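Local coordinates for protein ferredoxin-NADP reductase (Neisseria gonorrhoeae MIA_2011_03-10, PDB 5TR9) that binds FAD and, as a ferredoxin-NADP+ reductase, probably passes electrons between NADP(H) and ferredoxin through the flavin, at residues T18-L23 with A36-E41; A47-R52 with F111-R116; G60-A65 with D86-A91; L123-T128 with D149-I154. All coordinates share one frame; numbering follows the deposited sequence. Where two conformers were deposited one is given.

Contact 1: T18-L23 with A36-E41; sequences TEEKIL and AISRPE
Ser38 and Glu20 meet side chain to side chain in the beta hairpin of strands 17-27 and 32-38, near its open end, away from the turn. The backbone bonds come first. Leu23 N donates to Ala36 O at 2.8 Å, and Ser38 N donates to Lys21 O at 3.0 Å. Between them Ile22 and Ile37 form an antiparallel non-hydrogen-bonded pair. Their side chains lie on the same face of the sheet, with Ile22 CD1 3.8 Å from Ile37 CG2.

Toward Thr18 the Ser38 hydroxyl takes over the link. Ser38 OG sits between its own backbone N and carbonyl carbon (chi1 54°), which brings it to Lys21 N at 3.0 Å. The hydroxyl accepts this N-H and donates to Glu20 OE1 at 2.7 Å. Thr18 OG1 donates to the other carboxylate oxygen, Glu20 OE2, at 2.6 Å. Both bonds use anti lone pairs, on the sides turned away from the partner oxygen.

Packing flanks this group. The Pro40 ring lies against the carboxylate, with CG 3.5 Å from Glu20 OE2. Leu23 CD1 packs on the backbone of Ile37. Glu20 is buried, and two hydroxyl donors fix the rotation of its carboxylate. They would be expected to favour its charged form.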
# COMPACT_ATOMS: atom_id res chain seq x y z
N THR A 18 1.54 -13.61 19.13
CA THR A 18 1.16 -13.06 20.42
C THR A 18 -0.30 -12.62 20.40
O THR A 18 -0.88 -12.36 19.34
CB THR A 18 2.04 -11.87 20.82
OG1 THR A 18 1.88 -10.81 19.86
CG2 THR A 18 3.50 -12.29 20.88
N GLU A 19 -0.88 -12.57 21.59
CA GLU A 19 -2.23 -12.06 21.78
C GLU A 19 -2.14 -10.55 21.99
O GLU A 19 -1.53 -10.09 22.97
CB GLU A 19 -2.91 -12.74 22.97
CG GLU A 19 -3.15 -14.23 22.79
CD GLU A 19 -3.93 -14.85 23.94
OE1 GLU A 19 -4.17 -14.16 24.95
OE2 GLU A 19 -4.30 -16.04 23.84
N GLU A 20 -2.73 -9.79 21.08
CA GLU A 20 -2.78 -8.34 21.17
C GLU A 20 -4.23 -7.89 21.37
O GLU A 20 -5.15 -8.70 21.46
CB GLU A 20 -2.15 -7.72 19.93
CG GLU A 20 -0.70 -8.14 19.71
CD GLU A 20 0.20 -7.86 20.90
OE1 GLU A 20 -0.00 -6.83 21.58
OE2 GLU A 20 1.11 -8.68 21.18
N LYS A 21 -4.42 -6.57 21.46
CA LYS A 21 -5.74 -5.99 21.69
C LYS A 21 -6.09 -5.03 20.56
O LYS A 21 -5.23 -4.27 20.10
CB LYS A 21 -5.79 -5.22 23.02
CG LYS A 21 -5.56 -6.07 24.26
CD LYS A 21 -6.84 -6.72 24.71
CE LYS A 21 -6.72 -7.24 26.15
NZ LYS A 21 -5.64 -8.26 26.27
N ILE A 22 -7.36 -5.06 20.13
CA ILE A 22 -7.87 -4.00 19.27
C ILE A 22 -7.92 -2.71 20.08
O ILE A 22 -8.51 -2.67 21.17
CB ILE A 22 -9.27 -4.35 18.74
CG1 ILE A 22 -9.26 -5.64 17.92
CG2 ILE A 22 -9.86 -3.17 17.94
CD1 ILE A 22 -8.41 -5.58 16.68
N LEU A 23 -7.31 -1.65 19.56
CA LEU A 23 -7.35 -0.37 20.25
C LEU A 23 -8.51 0.51 19.77
O LEU A 23 -9.17 1.15 20.59
CB LEU A 23 -6.02 0.37 20.08
CG LEU A 23 -4.80 -0.43 20.56
CD1 LEU A 23 -3.53 0.36 20.33
CD2 LEU A 23 -4.92 -0.80 22.02
N ALA A 36 -6.26 0.10 14.77
CA ALA A 36 -4.97 -0.02 15.43
C ALA A 36 -5.03 -1.14 16.45
O ALA A 36 -6.08 -1.38 17.07
CB ALA A 36 -4.59 1.29 16.13
N ILE A 37 -3.90 -1.81 16.62
CA ILE A 37 -3.75 -2.86 17.62
C ILE A 37 -2.50 -2.57 18.44
O ILE A 37 -1.61 -1.82 18.03
CB ILE A 37 -3.68 -4.27 16.99
CG1 ILE A 37 -2.34 -4.47 16.26
CG2 ILE A 37 -4.84 -4.50 16.00
CD1 ILE A 37 -2.18 -5.88 15.70
N SER A 38 -2.45 -3.16 19.63
CA SER A 38 -1.26 -3.03 20.46
C SER A 38 -0.07 -3.69 19.78
O SER A 38 -0.21 -4.67 19.03
CB SER A 38 -1.48 -3.62 21.85
OG SER A 38 -1.94 -4.96 21.80
N ARG A 39 1.11 -3.12 20.02
CA ARG A 39 2.35 -3.53 19.36
C ARG A 39 3.32 -4.03 20.42
O ARG A 39 3.74 -3.23 21.28
CB ARG A 39 2.97 -2.38 18.58
CG ARG A 39 4.26 -2.79 17.89
CD ARG A 39 4.89 -1.63 17.15
NE ARG A 39 6.09 -2.08 16.46
CZ ARG A 39 6.78 -1.31 15.63
NH1 ARG A 39 6.39 -0.07 15.44
NH2 ARG A 39 7.87 -1.79 15.02
N PRO A 40 3.70 -5.30 20.41
CA PRO A 40 4.69 -5.75 21.38
C PRO A 40 6.04 -5.12 21.11
O PRO A 40 6.38 -4.75 19.98
CB PRO A 40 4.73 -7.28 21.19
CG PRO A 40 4.14 -7.54 19.89
CD PRO A 40 3.23 -6.39 19.54
N GLU A 41 6.80 -4.96 22.20
CA GLU A 41 8.13 -4.37 22.15
C GLU A 41 9.02 -5.07 21.14
O GLU A 41 9.86 -4.44 20.50
CB GLU A 41 8.73 -4.43 23.55
CG GLU A 41 9.85 -3.47 23.84
CD GLU A 41 10.32 -3.56 25.28
OE1 GLU A 41 11.13 -4.46 25.60
OE2 GLU A 41 9.86 -2.75 26.11

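Contact 2: A47-R52 with F111-R116; sequences AGQFSR and FLLPER. With FAD (flavin-adenine dinucleotide), chain C.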
# COMPACT_ATOMS: atom_id res chain seq x y z
N ALA A 47 9.32 -0.87 6.62
CA ALA A 47 8.22 -0.21 5.94
C ALA A 47 7.98 -0.82 4.56
O ALA A 47 8.92 -1.01 3.78
CB ALA A 47 8.50 1.28 5.80
N GLY A 48 6.71 -1.15 4.28
CA GLY A 48 6.33 -1.86 3.08
C GLY A 48 5.95 -3.31 3.31
O GLY A 48 5.33 -3.93 2.44
N GLN A 49 6.31 -3.86 4.47
CA GLN A 49 6.03 -5.26 4.76
C GLN A 49 4.63 -5.45 5.34
O GLN A 49 3.92 -4.49 5.67
CB GLN A 49 7.09 -5.80 5.73
CG GLN A 49 8.45 -5.94 5.06
CD GLN A 49 9.43 -6.70 5.91
OE1 GLN A 49 9.56 -6.46 7.12
NE2 GLN A 49 10.12 -7.65 5.30
N PHE A 50 4.22 -6.72 5.42
CA PHE A 50 2.89 -7.06 5.92
C PHE A 50 2.96 -7.99 7.13
O PHE A 50 3.91 -8.76 7.32
CB PHE A 50 2.00 -7.67 4.81
CG PHE A 50 2.53 -8.94 4.19
CD1 PHE A 50 2.18 -10.19 4.71
CD2 PHE A 50 3.31 -8.90 3.04
CE1 PHE A 50 2.63 -11.37 4.10
CE2 PHE A 50 3.77 -10.07 2.43
CZ PHE A 50 3.43 -11.31 2.96
N SER A 51 1.93 -7.86 7.98
CA SER A 51 1.69 -8.70 9.14
C SER A 51 0.72 -9.81 8.77
O SER A 51 0.02 -9.74 7.76
CB SER A 51 1.07 -7.89 10.28
OG SER A 51 1.83 -6.74 10.60
N ARG A 52 0.68 -10.84 9.60
CA ARG A 52 -0.39 -11.82 9.57
C ARG A 52 -1.18 -11.67 10.86
O ARG A 52 -0.61 -11.76 11.95
CB ARG A 52 0.15 -13.24 9.42
CG ARG A 52 0.27 -13.69 7.97
CD ARG A 52 0.91 -15.07 7.84
NE ARG A 52 0.45 -16.03 8.84
CZ ARG A 52 -0.43 -16.99 8.61
NH1 ARG A 52 -0.98 -17.14 7.41
NH2 ARG A 52 -0.78 -17.83 9.58
N PHE A 111 8.66 -8.02 0.30
CA PHE A 111 9.81 -7.53 -0.45
C PHE A 111 9.56 -6.18 -1.10
O PHE A 111 10.35 -5.77 -1.97
CB PHE A 111 10.23 -8.57 -1.49
CG PHE A 111 10.56 -9.90 -0.89
CD1 PHE A 111 11.72 -10.07 -0.15
CD2 PHE A 111 9.69 -10.98 -1.02
CE1 PHE A 111 12.03 -11.29 0.43
CE2 PHE A 111 10.00 -12.20 -0.45
CZ PHE A 111 11.16 -12.36 0.28
N LEU A 112 8.50 -5.46 -0.71
CA LEU A 112 8.29 -4.08 -1.16
C LEU A 112 9.21 -3.20 -0.32
O LEU A 112 8.80 -2.52 0.62
CB LEU A 112 6.85 -3.64 -0.99
CG LEU A 112 5.81 -4.26 -1.92
CD1 LEU A 112 4.45 -3.68 -1.54
CD2 LEU A 112 6.14 -3.99 -3.40
N LEU A 113 10.49 -3.20 -0.70
CA LEU A 113 11.56 -2.62 0.10
C LEU A 113 12.27 -1.57 -0.75
O LEU A 113 13.24 -1.88 -1.45
CB LEU A 113 12.52 -3.71 0.57
CG LEU A 113 11.85 -4.75 1.49
CD1 LEU A 113 12.79 -5.90 1.76
CD2 LEU A 113 11.41 -4.09 2.80
N PRO A 114 11.83 -0.31 -0.69
CA PRO A 114 12.30 0.69 -1.67
C PRO A 114 13.78 1.02 -1.55
O PRO A 114 14.37 1.45 -2.55
CB PRO A 114 11.44 1.92 -1.37
CG PRO A 114 10.91 1.70 0.00
CD PRO A 114 10.79 0.23 0.21
N GLU A 115 14.40 0.82 -0.39
CA GLU A 115 15.82 1.17 -0.27
C GLU A 115 16.73 0.18 -0.96
O GLU A 115 17.95 0.41 -1.00
CB GLU A 115 16.17 1.31 1.21
CG GLU A 115 15.48 2.55 1.77
CD GLU A 115 15.55 2.70 3.26
OE1 GLU A 115 16.46 2.15 3.92
OE2 GLU A 115 14.67 3.41 3.78
N ARG A 116 16.18 -0.89 -1.53
CA ARG A 116 16.93 -1.73 -2.45
C ARG A 116 17.13 -1.09 -3.82
O ARG A 116 17.95 -1.57 -4.60
CB ARG A 116 16.23 -3.08 -2.60
CG ARG A 116 16.28 -3.91 -1.33
CD ARG A 116 15.52 -5.21 -1.51
NE ARG A 116 15.80 -6.14 -0.43
CZ ARG A 116 15.37 -7.40 -0.41
NH1 ARG A 116 14.64 -7.87 -1.41
NH2 ARG A 116 15.68 -8.19 0.61
PA FAD C . -11.21 -13.69 1.67
O1A FAD C . -11.78 -15.06 1.81
O2A FAD C . -9.75 -13.53 2.07
O5B FAD C . -11.32 -13.16 0.21
C5B FAD C . -12.55 -13.26 -0.54
C4B FAD C . -12.33 -12.53 -1.85
O4B FAD C . -12.32 -11.11 -1.59
C3B FAD C . -10.99 -12.80 -2.52
O3B FAD C . -11.03 -13.97 -3.33
C2B FAD C . -10.80 -11.55 -3.38
O2B FAD C . -11.52 -11.64 -4.60
C1B FAD C . -11.46 -10.47 -2.52
N9A FAD C . -10.53 -9.64 -1.76
C8A FAD C . -9.81 -9.99 -0.65
N7A FAD C . -9.10 -9.00 -0.14
C5A FAD C . -9.40 -7.93 -0.97
C6A FAD C . -8.98 -6.59 -0.97
N6A FAD C . -8.11 -6.09 -0.08
N1A FAD C . -9.45 -5.78 -1.94
C2A FAD C . -10.32 -6.28 -2.83
N3A FAD C . -10.79 -7.53 -2.93
C4A FAD C . -10.30 -8.30 -1.96
N1 FAD C . -6.54 -6.79 2.53
C2 FAD C . -6.79 -5.54 3.00
O2 FAD C . -7.95 -5.12 3.15
N3 FAD C . -5.71 -4.70 3.30
C4 FAD C . -4.37 -5.03 3.15
O4 FAD C . -3.50 -4.22 3.45
C4X FAD C . -4.14 -6.36 2.66
N5 FAD C . -2.89 -6.75 2.47
C5X FAD C . -2.67 -8.03 2.00
C6 FAD C . -1.35 -8.46 1.80
C7 FAD C . -1.08 -9.73 1.33
C7M FAD C . 0.35 -10.17 1.14
C8 FAD C . -2.14 -10.61 1.06
C8M FAD C . -1.87 -12.01 0.56
C9 FAD C . -3.45 -10.19 1.25
C9A FAD C . -3.73 -8.91 1.72
N10 FAD C . -5.05 -8.43 1.89
C10 FAD C . -5.29 -7.18 2.39
C1' FAD C . -6.20 -9.33 1.76
C2' FAD C . -6.58 -9.88 3.15
O2' FAD C . -5.61 -10.81 3.63
C3' FAD C . -7.96 -10.55 3.13
O3' FAD C . -8.03 -11.46 2.04
C4' FAD C . -9.13 -9.57 3.18
O4' FAD C . -9.12 -8.91 4.45
C5' FAD C . -10.47 -10.23 2.98
O5' FAD C . -10.60 -11.32 3.92
P FAD C . -11.93 -12.17 3.99
O1P FAD C . -13.11 -11.27 4.35
O2P FAD C . -11.66 -13.36 4.85
O3P FAD C . -12.10 -12.64 2.46
O HOH W 1 6.36 -6.15 1.17
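Gly48 and Leu112 face each other with the nearest CA pair of the contact, and no direct hydrogen bond joins the two segments. Gly48 CA points a C-H at Leu112 O, 3.5 Å away, with an angle of 160° at the hydrogen. With no side chain at Gly48, the carbonyl can approach the CA. A water bridges the same two residues. It donates to Gly48 O at 2.8 Å and accepts from Leu112 N at 2.9 Å.

Farther out, Leu113 CD2 touches the aliphatic part of Gln49 at CG, 4.2 Å away. The Gln49 amide is held beyond the contact by Lys46 N and Gly110 O. Leu112 is the centre of an inverse gamma turn, closed by a weak bond from Leu113 N to Phe111 O. On the strand side, Phe50 sets its ring against the flavin. The FAD methyl C7M stands 3.5 Å above the ring plane, over its centre, in a CH-pi arrangement.

The contact joins the loop leading into strand 50-57 to the loop between strands 101-105 and 122-128. Leu112 and Pro114 reach on to helix 133-139 and strand 227-233, while Ala47 packs on the same helix.

Contact 3: G60-A65 with D86-A91; sequences GFIWRA and DGPMSA. With FAD (flavin-adenine dinucleotide), chain C.
FAD O1P is gripped by two groups of Ser90: OG donates at 2.6 Å and the backbone N at 2.9 Å. This is a pyrophosphate site at a helix N-terminus, in the FAD-binding beta-barrel domain of the ferredoxin reductase family. Gly87 is the N-cap of helix 88-95. The backbone N of Met89 donates to FAD O2P at 2.8 Å. The helix dipole would be expected to favour the negative phosphate here. Gly87 CA packs close to O1P.

Strand 60-67 closes the site from across. Arg64 serves the other phosphate with the edge of its guanidinium. NE donates to FAD O2A at 2.9 Å and NH2 to FAD O1A at 3.2 Å, with PA in the guanidinium plane. The chain of Arg64 bends at chi2 (-68°), which turns the group back along its own strand. NH1 can then donate to Trp63 O. That oxygen lies in the guanidinium plane, while NH1 stands above the plane of the carbonyl. This third bond helps fix the rotation of the group.

Between strand and helix the packing is apolar. Ile62 CD1 meets Pro88 CB at 3.8 Å, the two side chains crossing at about a right angle. Ile62 CG2 also touches Met89 SD. The Arg64 and Met89 side chains slide past each other in opposite directions, CG beside CB. At the end of the segment, Ala65 CB lies against a face of the flavin, near C7 and C8. The carbonyl O of Ala65 accepts from the ribityl hydroxyl O2' at 2.7 Å.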
# COMPACT_ATOMS: atom_id res chain seq x y z
N GLY A 60 -10.36 -23.51 16.54
CA GLY A 60 -9.39 -23.25 15.49
C GLY A 60 -9.00 -21.80 15.33
O GLY A 60 -9.07 -21.00 16.26
N PHE A 61 -8.57 -21.45 14.12
CA PHE A 61 -8.01 -20.13 13.84
C PHE A 61 -8.51 -19.66 12.49
O PHE A 61 -8.93 -20.46 11.64
CB PHE A 61 -6.48 -20.14 13.79
CG PHE A 61 -5.82 -20.51 15.09
CD1 PHE A 61 -5.64 -21.84 15.44
CD2 PHE A 61 -5.37 -19.53 15.95
CE1 PHE A 61 -5.03 -22.18 16.63
CE2 PHE A 61 -4.75 -19.86 17.15
CZ PHE A 61 -4.59 -21.19 17.49
N ILE A 62 -8.44 -18.35 12.28
CA ILE A 62 -8.48 -17.76 10.95
C ILE A 62 -7.36 -16.74 10.88
O ILE A 62 -7.14 -15.97 11.83
CB ILE A 62 -9.85 -17.14 10.62
CG1 ILE A 62 -9.85 -16.60 9.18
CG2 ILE A 62 -10.25 -16.07 11.63
CD1 ILE A 62 -11.23 -16.20 8.68
N TRP A 63 -6.63 -16.74 9.76
CA TRP A 63 -5.48 -15.86 9.56
C TRP A 63 -5.56 -15.18 8.21
O TRP A 63 -5.91 -15.82 7.21
CB TRP A 63 -4.17 -16.64 9.61
CG TRP A 63 -3.83 -17.22 10.93
CD1 TRP A 63 -4.07 -18.49 11.36
CD2 TRP A 63 -3.16 -16.55 12.00
NE1 TRP A 63 -3.59 -18.65 12.64
CE2 TRP A 63 -3.03 -17.47 13.06
CE3 TRP A 63 -2.65 -15.25 12.17
CZ2 TRP A 63 -2.42 -17.14 14.27
CZ3 TRP A 63 -2.05 -14.92 13.37
CH2 TRP A 63 -1.94 -15.86 14.41
N ARG A 64 -5.17 -13.90 8.18
CA ARG A 64 -5.07 -13.14 6.93
C ARG A 64 -3.92 -12.15 6.99
O ARG A 64 -3.55 -11.67 8.07
CB ARG A 64 -6.37 -12.37 6.61
CG ARG A 64 -7.59 -13.25 6.29
CD ARG A 64 -7.42 -13.98 4.97
NE ARG A 64 -8.66 -14.61 4.50
CZ ARG A 64 -9.09 -15.81 4.88
NH1 ARG A 64 -8.40 -16.53 5.77
NH2 ARG A 64 -10.22 -16.31 4.37
N ALA A 65 -3.38 -11.79 5.82
CA ALA A 65 -2.28 -10.84 5.74
C ALA A 65 -2.77 -9.41 5.52
O ALA A 65 -3.75 -9.17 4.79
CB ALA A 65 -1.33 -11.22 4.59
N ASP A 86 -19.47 -11.35 2.19
CA ASP A 86 -19.39 -12.79 2.46
C ASP A 86 -17.99 -13.25 2.86
O ASP A 86 -17.78 -14.46 3.01
CB ASP A 86 -19.87 -13.63 1.28
CG ASP A 86 -21.26 -13.23 0.79
OD1 ASP A 86 -22.13 -12.94 1.64
OD2 ASP A 86 -21.46 -13.22 -0.44
N GLY A 87 -17.04 -12.34 3.04
CA GLY A 87 -15.71 -12.71 3.45
C GLY A 87 -15.65 -13.03 4.93
O GLY A 87 -16.21 -12.30 5.76
N PRO A 88 -14.99 -14.13 5.30
CA PRO A 88 -15.01 -14.53 6.72
C PRO A 88 -14.23 -13.59 7.63
O PRO A 88 -14.73 -13.27 8.72
CB PRO A 88 -14.42 -15.95 6.70
CG PRO A 88 -13.59 -16.00 5.45
CD PRO A 88 -14.36 -15.16 4.45
N MET A 89 -13.04 -13.13 7.24
CA MET A 89 -12.34 -12.19 8.11
C MET A 89 -13.08 -10.86 8.17
O MET A 89 -13.14 -10.23 9.23
CB MET A 89 -10.89 -11.98 7.64
CG MET A 89 -10.02 -11.31 8.70
SD MET A 89 -9.63 -12.48 10.02
CE MET A 89 -8.05 -11.85 10.59
N SER A 90 -13.66 -10.45 7.04
CA SER A 90 -14.40 -9.19 7.00
C SER A 90 -15.56 -9.20 7.98
O SER A 90 -15.83 -8.18 8.63
CB SER A 90 -14.90 -8.93 5.57
OG SER A 90 -13.78 -8.76 4.71
N ALA A 91 -16.24 -10.35 8.13
CA ALA A 91 -17.34 -10.43 9.09
C ALA A 91 -16.83 -10.23 10.51
O ALA A 91 -17.52 -9.64 11.35
CB ALA A 91 -18.04 -11.77 8.96
PA FAD C . -11.21 -13.69 1.67
O1A FAD C . -11.78 -15.06 1.81
O2A FAD C . -9.75 -13.53 2.07
O5B FAD C . -11.32 -13.16 0.21
C5B FAD C . -12.55 -13.26 -0.54
C4B FAD C . -12.33 -12.53 -1.85
O4B FAD C . -12.32 -11.11 -1.59
C3B FAD C . -10.99 -12.80 -2.52
O3B FAD C . -11.03 -13.97 -3.33
C2B FAD C . -10.80 -11.55 -3.38
O2B FAD C . -11.52 -11.64 -4.60
C1B FAD C . -11.46 -10.47 -2.52
N9A FAD C . -10.53 -9.64 -1.76
C8A FAD C . -9.81 -9.99 -0.65
N7A FAD C . -9.10 -9.00 -0.14
C5A FAD C . -9.40 -7.93 -0.97
C6A FAD C . -8.98 -6.59 -0.97
N6A FAD C . -8.11 -6.09 -0.08
N1A FAD C . -9.45 -5.78 -1.94
C2A FAD C . -10.32 -6.28 -2.83
N3A FAD C . -10.79 -7.53 -2.93
C4A FAD C . -10.30 -8.30 -1.96
N1 FAD C . -6.54 -6.79 2.53
C2 FAD C . -6.79 -5.54 3.00
O2 FAD C . -7.95 -5.12 3.15
N3 FAD C . -5.71 -4.70 3.30
C4 FAD C . -4.37 -5.03 3.15
O4 FAD C . -3.50 -4.22 3.45
C4X FAD C . -4.14 -6.36 2.66
N5 FAD C . -2.89 -6.75 2.47
C5X FAD C . -2.67 -8.03 2.00
C6 FAD C . -1.35 -8.46 1.80
C7 FAD C . -1.08 -9.73 1.33
C7M FAD C . 0.35 -10.17 1.14
C8 FAD C . -2.14 -10.61 1.06
C8M FAD C . -1.87 -12.01 0.56
C9 FAD C . -3.45 -10.19 1.25
C9A FAD C . -3.73 -8.91 1.72
N10 FAD C . -5.05 -8.43 1.89
C10 FAD C . -5.29 -7.18 2.39
C1' FAD C . -6.20 -9.33 1.76
C2' FAD C . -6.58 -9.88 3.15
O2' FAD C . -5.61 -10.81 3.63
C3' FAD C . -7.96 -10.55 3.13
O3' FAD C . -8.03 -11.46 2.04
C4' FAD C . -9.13 -9.57 3.18
O4' FAD C . -9.12 -8.91 4.45
C5' FAD C . -10.47 -10.23 2.98
O5' FAD C . -10.60 -11.32 3.92
P FAD C . -11.93 -12.17 3.99
O1P FAD C . -13.11 -11.27 4.35
O2P FAD C . -11.66 -13.36 4.85
O3P FAD C . -12.10 -12.64 2.46

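Contact 4: L123-T128 with D149-I154; sequences LVMLCT and DTVNLI
Met125 and Leu153 lie in a parallel ladder that pairs Leu123 with Val151 and continues to Leu126 with Ile154. The middle is the tight part. Met125 N donates to Asn152 O at 2.8 Å, and Ile154 N donates to Met125 O at 2.9 Å. Both bonds are nearly straight.

On the face carrying Met125, the thioether bends at chi3 (-67°) and lays CE 3.6 Å from Val151 CG1. Leu153 CD1 fits against Met125 CB. On the other face, Ile154 CD1 meets Val124 CG1 at 3.8 Å, and Leu126 lies beside Ile154, pointing the same way.

The looser end is at Thr150, which is partly exposed and touches little of the other strand. Here the bond from Asn152 N to Leu123 O (2.9 Å) is more bent, at 135°. The buried Asn152 amide is the exception. ND2 reaches Leu123 O at 3.0 Å from above the carbonyl plane. It also donates to Thr150 OG1, which lies near the Asn152 amide plane and is hydrogen-bonded to Asp122 OD1. OD1 of Asn152 accepts from Arg186 NH1.

The two strands are neighbours in the parallel sheet of the NAD-binding domain, joined by a right-handed crossover through helices. Helix 133-139 covers the Met125 face. Strands 227-233 and 185-191 flank the pair on either side.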
# COMPACT_ATOMS: atom_id res chain seq x y z
N LEU A 123 11.10 7.75 -7.47
CA LEU A 123 10.34 6.60 -6.98
C LEU A 123 8.87 6.79 -7.32
O LEU A 123 8.26 7.79 -6.93
CB LEU A 123 10.53 6.44 -5.48
CG LEU A 123 9.84 5.26 -4.82
CD1 LEU A 123 10.49 3.96 -5.35
CD2 LEU A 123 9.92 5.37 -3.30
N VAL A 124 8.28 5.81 -8.02
CA VAL A 124 6.88 5.91 -8.45
C VAL A 124 6.13 4.69 -7.92
O VAL A 124 6.38 3.56 -8.34
CB VAL A 124 6.75 6.01 -9.98
CG1 VAL A 124 5.26 6.05 -10.41
CG2 VAL A 124 7.51 7.25 -10.51
N MET A 125 5.19 4.93 -7.00
CA MET A 125 4.40 3.88 -6.37
C MET A 125 3.02 3.85 -7.02
O MET A 125 2.31 4.85 -7.01
CB MET A 125 4.32 4.13 -4.86
CG MET A 125 5.70 4.04 -4.18
SD MET A 125 5.71 4.61 -2.47
CE MET A 125 5.39 6.34 -2.74
N LEU A 126 2.65 2.70 -7.59
CA LEU A 126 1.40 2.52 -8.31
C LEU A 126 0.54 1.55 -7.52
O LEU A 126 0.97 0.43 -7.24
CB LEU A 126 1.66 1.97 -9.71
CG LEU A 126 2.64 2.75 -10.61
CD1 LEU A 126 2.90 1.95 -11.87
CD2 LEU A 126 2.05 4.12 -10.95
N CYS A 127 -0.68 1.95 -7.15
CA CYS A 127 -1.46 1.03 -6.34
C CYS A 127 -2.94 1.15 -6.65
O CYS A 127 -3.40 2.15 -7.21
CB CYS A 127 -1.22 1.25 -4.84
SG CYS A 127 -1.61 2.92 -4.26
N THR A 128 -3.69 0.11 -6.26
CA THR A 128 -5.14 0.11 -6.31
C THR A 128 -5.70 -0.25 -4.95
O THR A 128 -5.13 -1.07 -4.23
CB THR A 128 -5.72 -0.90 -7.33
OG1 THR A 128 -5.51 -2.25 -6.87
CG2 THR A 128 -5.08 -0.70 -8.69
N ASP A 149 14.93 11.39 -5.49
CA ASP A 149 14.82 12.76 -5.99
C ASP A 149 13.37 13.25 -5.98
O ASP A 149 13.11 14.43 -5.68
CB ASP A 149 15.41 12.86 -7.39
CG ASP A 149 16.92 13.09 -7.37
OD1 ASP A 149 17.55 12.97 -6.29
OD2 ASP A 149 17.47 13.40 -8.45
N THR A 150 12.43 12.38 -6.33
CA THR A 150 11.01 12.64 -6.15
C THR A 150 10.36 11.35 -5.66
O THR A 150 10.87 10.26 -5.90
CB THR A 150 10.30 13.10 -7.45
OG1 THR A 150 10.34 12.05 -8.42
CG2 THR A 150 10.96 14.34 -8.04
N VAL A 151 9.26 11.50 -4.94
CA VAL A 151 8.47 10.39 -4.43
C VAL A 151 7.05 10.61 -4.91
O VAL A 151 6.48 11.69 -4.68
CB VAL A 151 8.54 10.29 -2.90
CG1 VAL A 151 7.67 9.17 -2.41
CG2 VAL A 151 9.99 10.06 -2.45
N ASN A 152 6.49 9.64 -5.62
CA ASN A 152 5.26 9.82 -6.37
C ASN A 152 4.33 8.66 -6.06
O ASN A 152 4.75 7.50 -6.11
CB ASN A 152 5.54 9.87 -7.87
CG ASN A 152 6.61 10.88 -8.23
OD1 ASN A 152 6.33 12.07 -8.42
ND2 ASN A 152 7.87 10.43 -8.30
N LEU A 153 3.07 8.96 -5.74
CA LEU A 153 2.11 7.93 -5.38
C LEU A 153 0.87 8.11 -6.23
O LEU A 153 0.27 9.18 -6.23
CB LEU A 153 1.78 8.01 -3.88
CG LEU A 153 0.75 7.01 -3.36
CD1 LEU A 153 1.17 5.58 -3.62
CD2 LEU A 153 0.51 7.26 -1.86
N ILE A 154 0.51 7.06 -6.96
CA ILE A 154 -0.68 7.04 -7.81
C ILE A 154 -1.63 6.02 -7.19
O ILE A 154 -1.31 4.82 -7.13
CB ILE A 154 -0.34 6.66 -9.27
CG1 ILE A 154 0.57 7.69 -9.96
CG2 ILE A 154 -1.63 6.54 -10.09
CD1 ILE A 154 2.00 7.75 -9.50

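In the fold
Contacts 1, 2 and 3 belong to the FAD-binding region and reach the same antiparallel sheet, while contact 4 lies in the parallel sheet of the NAD-binding region. Contact 3 is nested in the chain loop closed by contact 2. They touch where Phe50 CD1 meets Ala65 CB at 3.7 Å, and both reach FAD, contact 2 at the flavin methyl and contact 3 mainly at the pyrophosphate. Contact 2 also meets contact 4, through Pro114 CB and Leu123 CD2 at 4.2 Å, so it links the two regions. Contact 1 touches none of the others. Its nearest atoms are about 6 Å from contact 3 and 7 Å from contact 2. Contacts 1 and 3 have centres about 30 Å from that of contact 4.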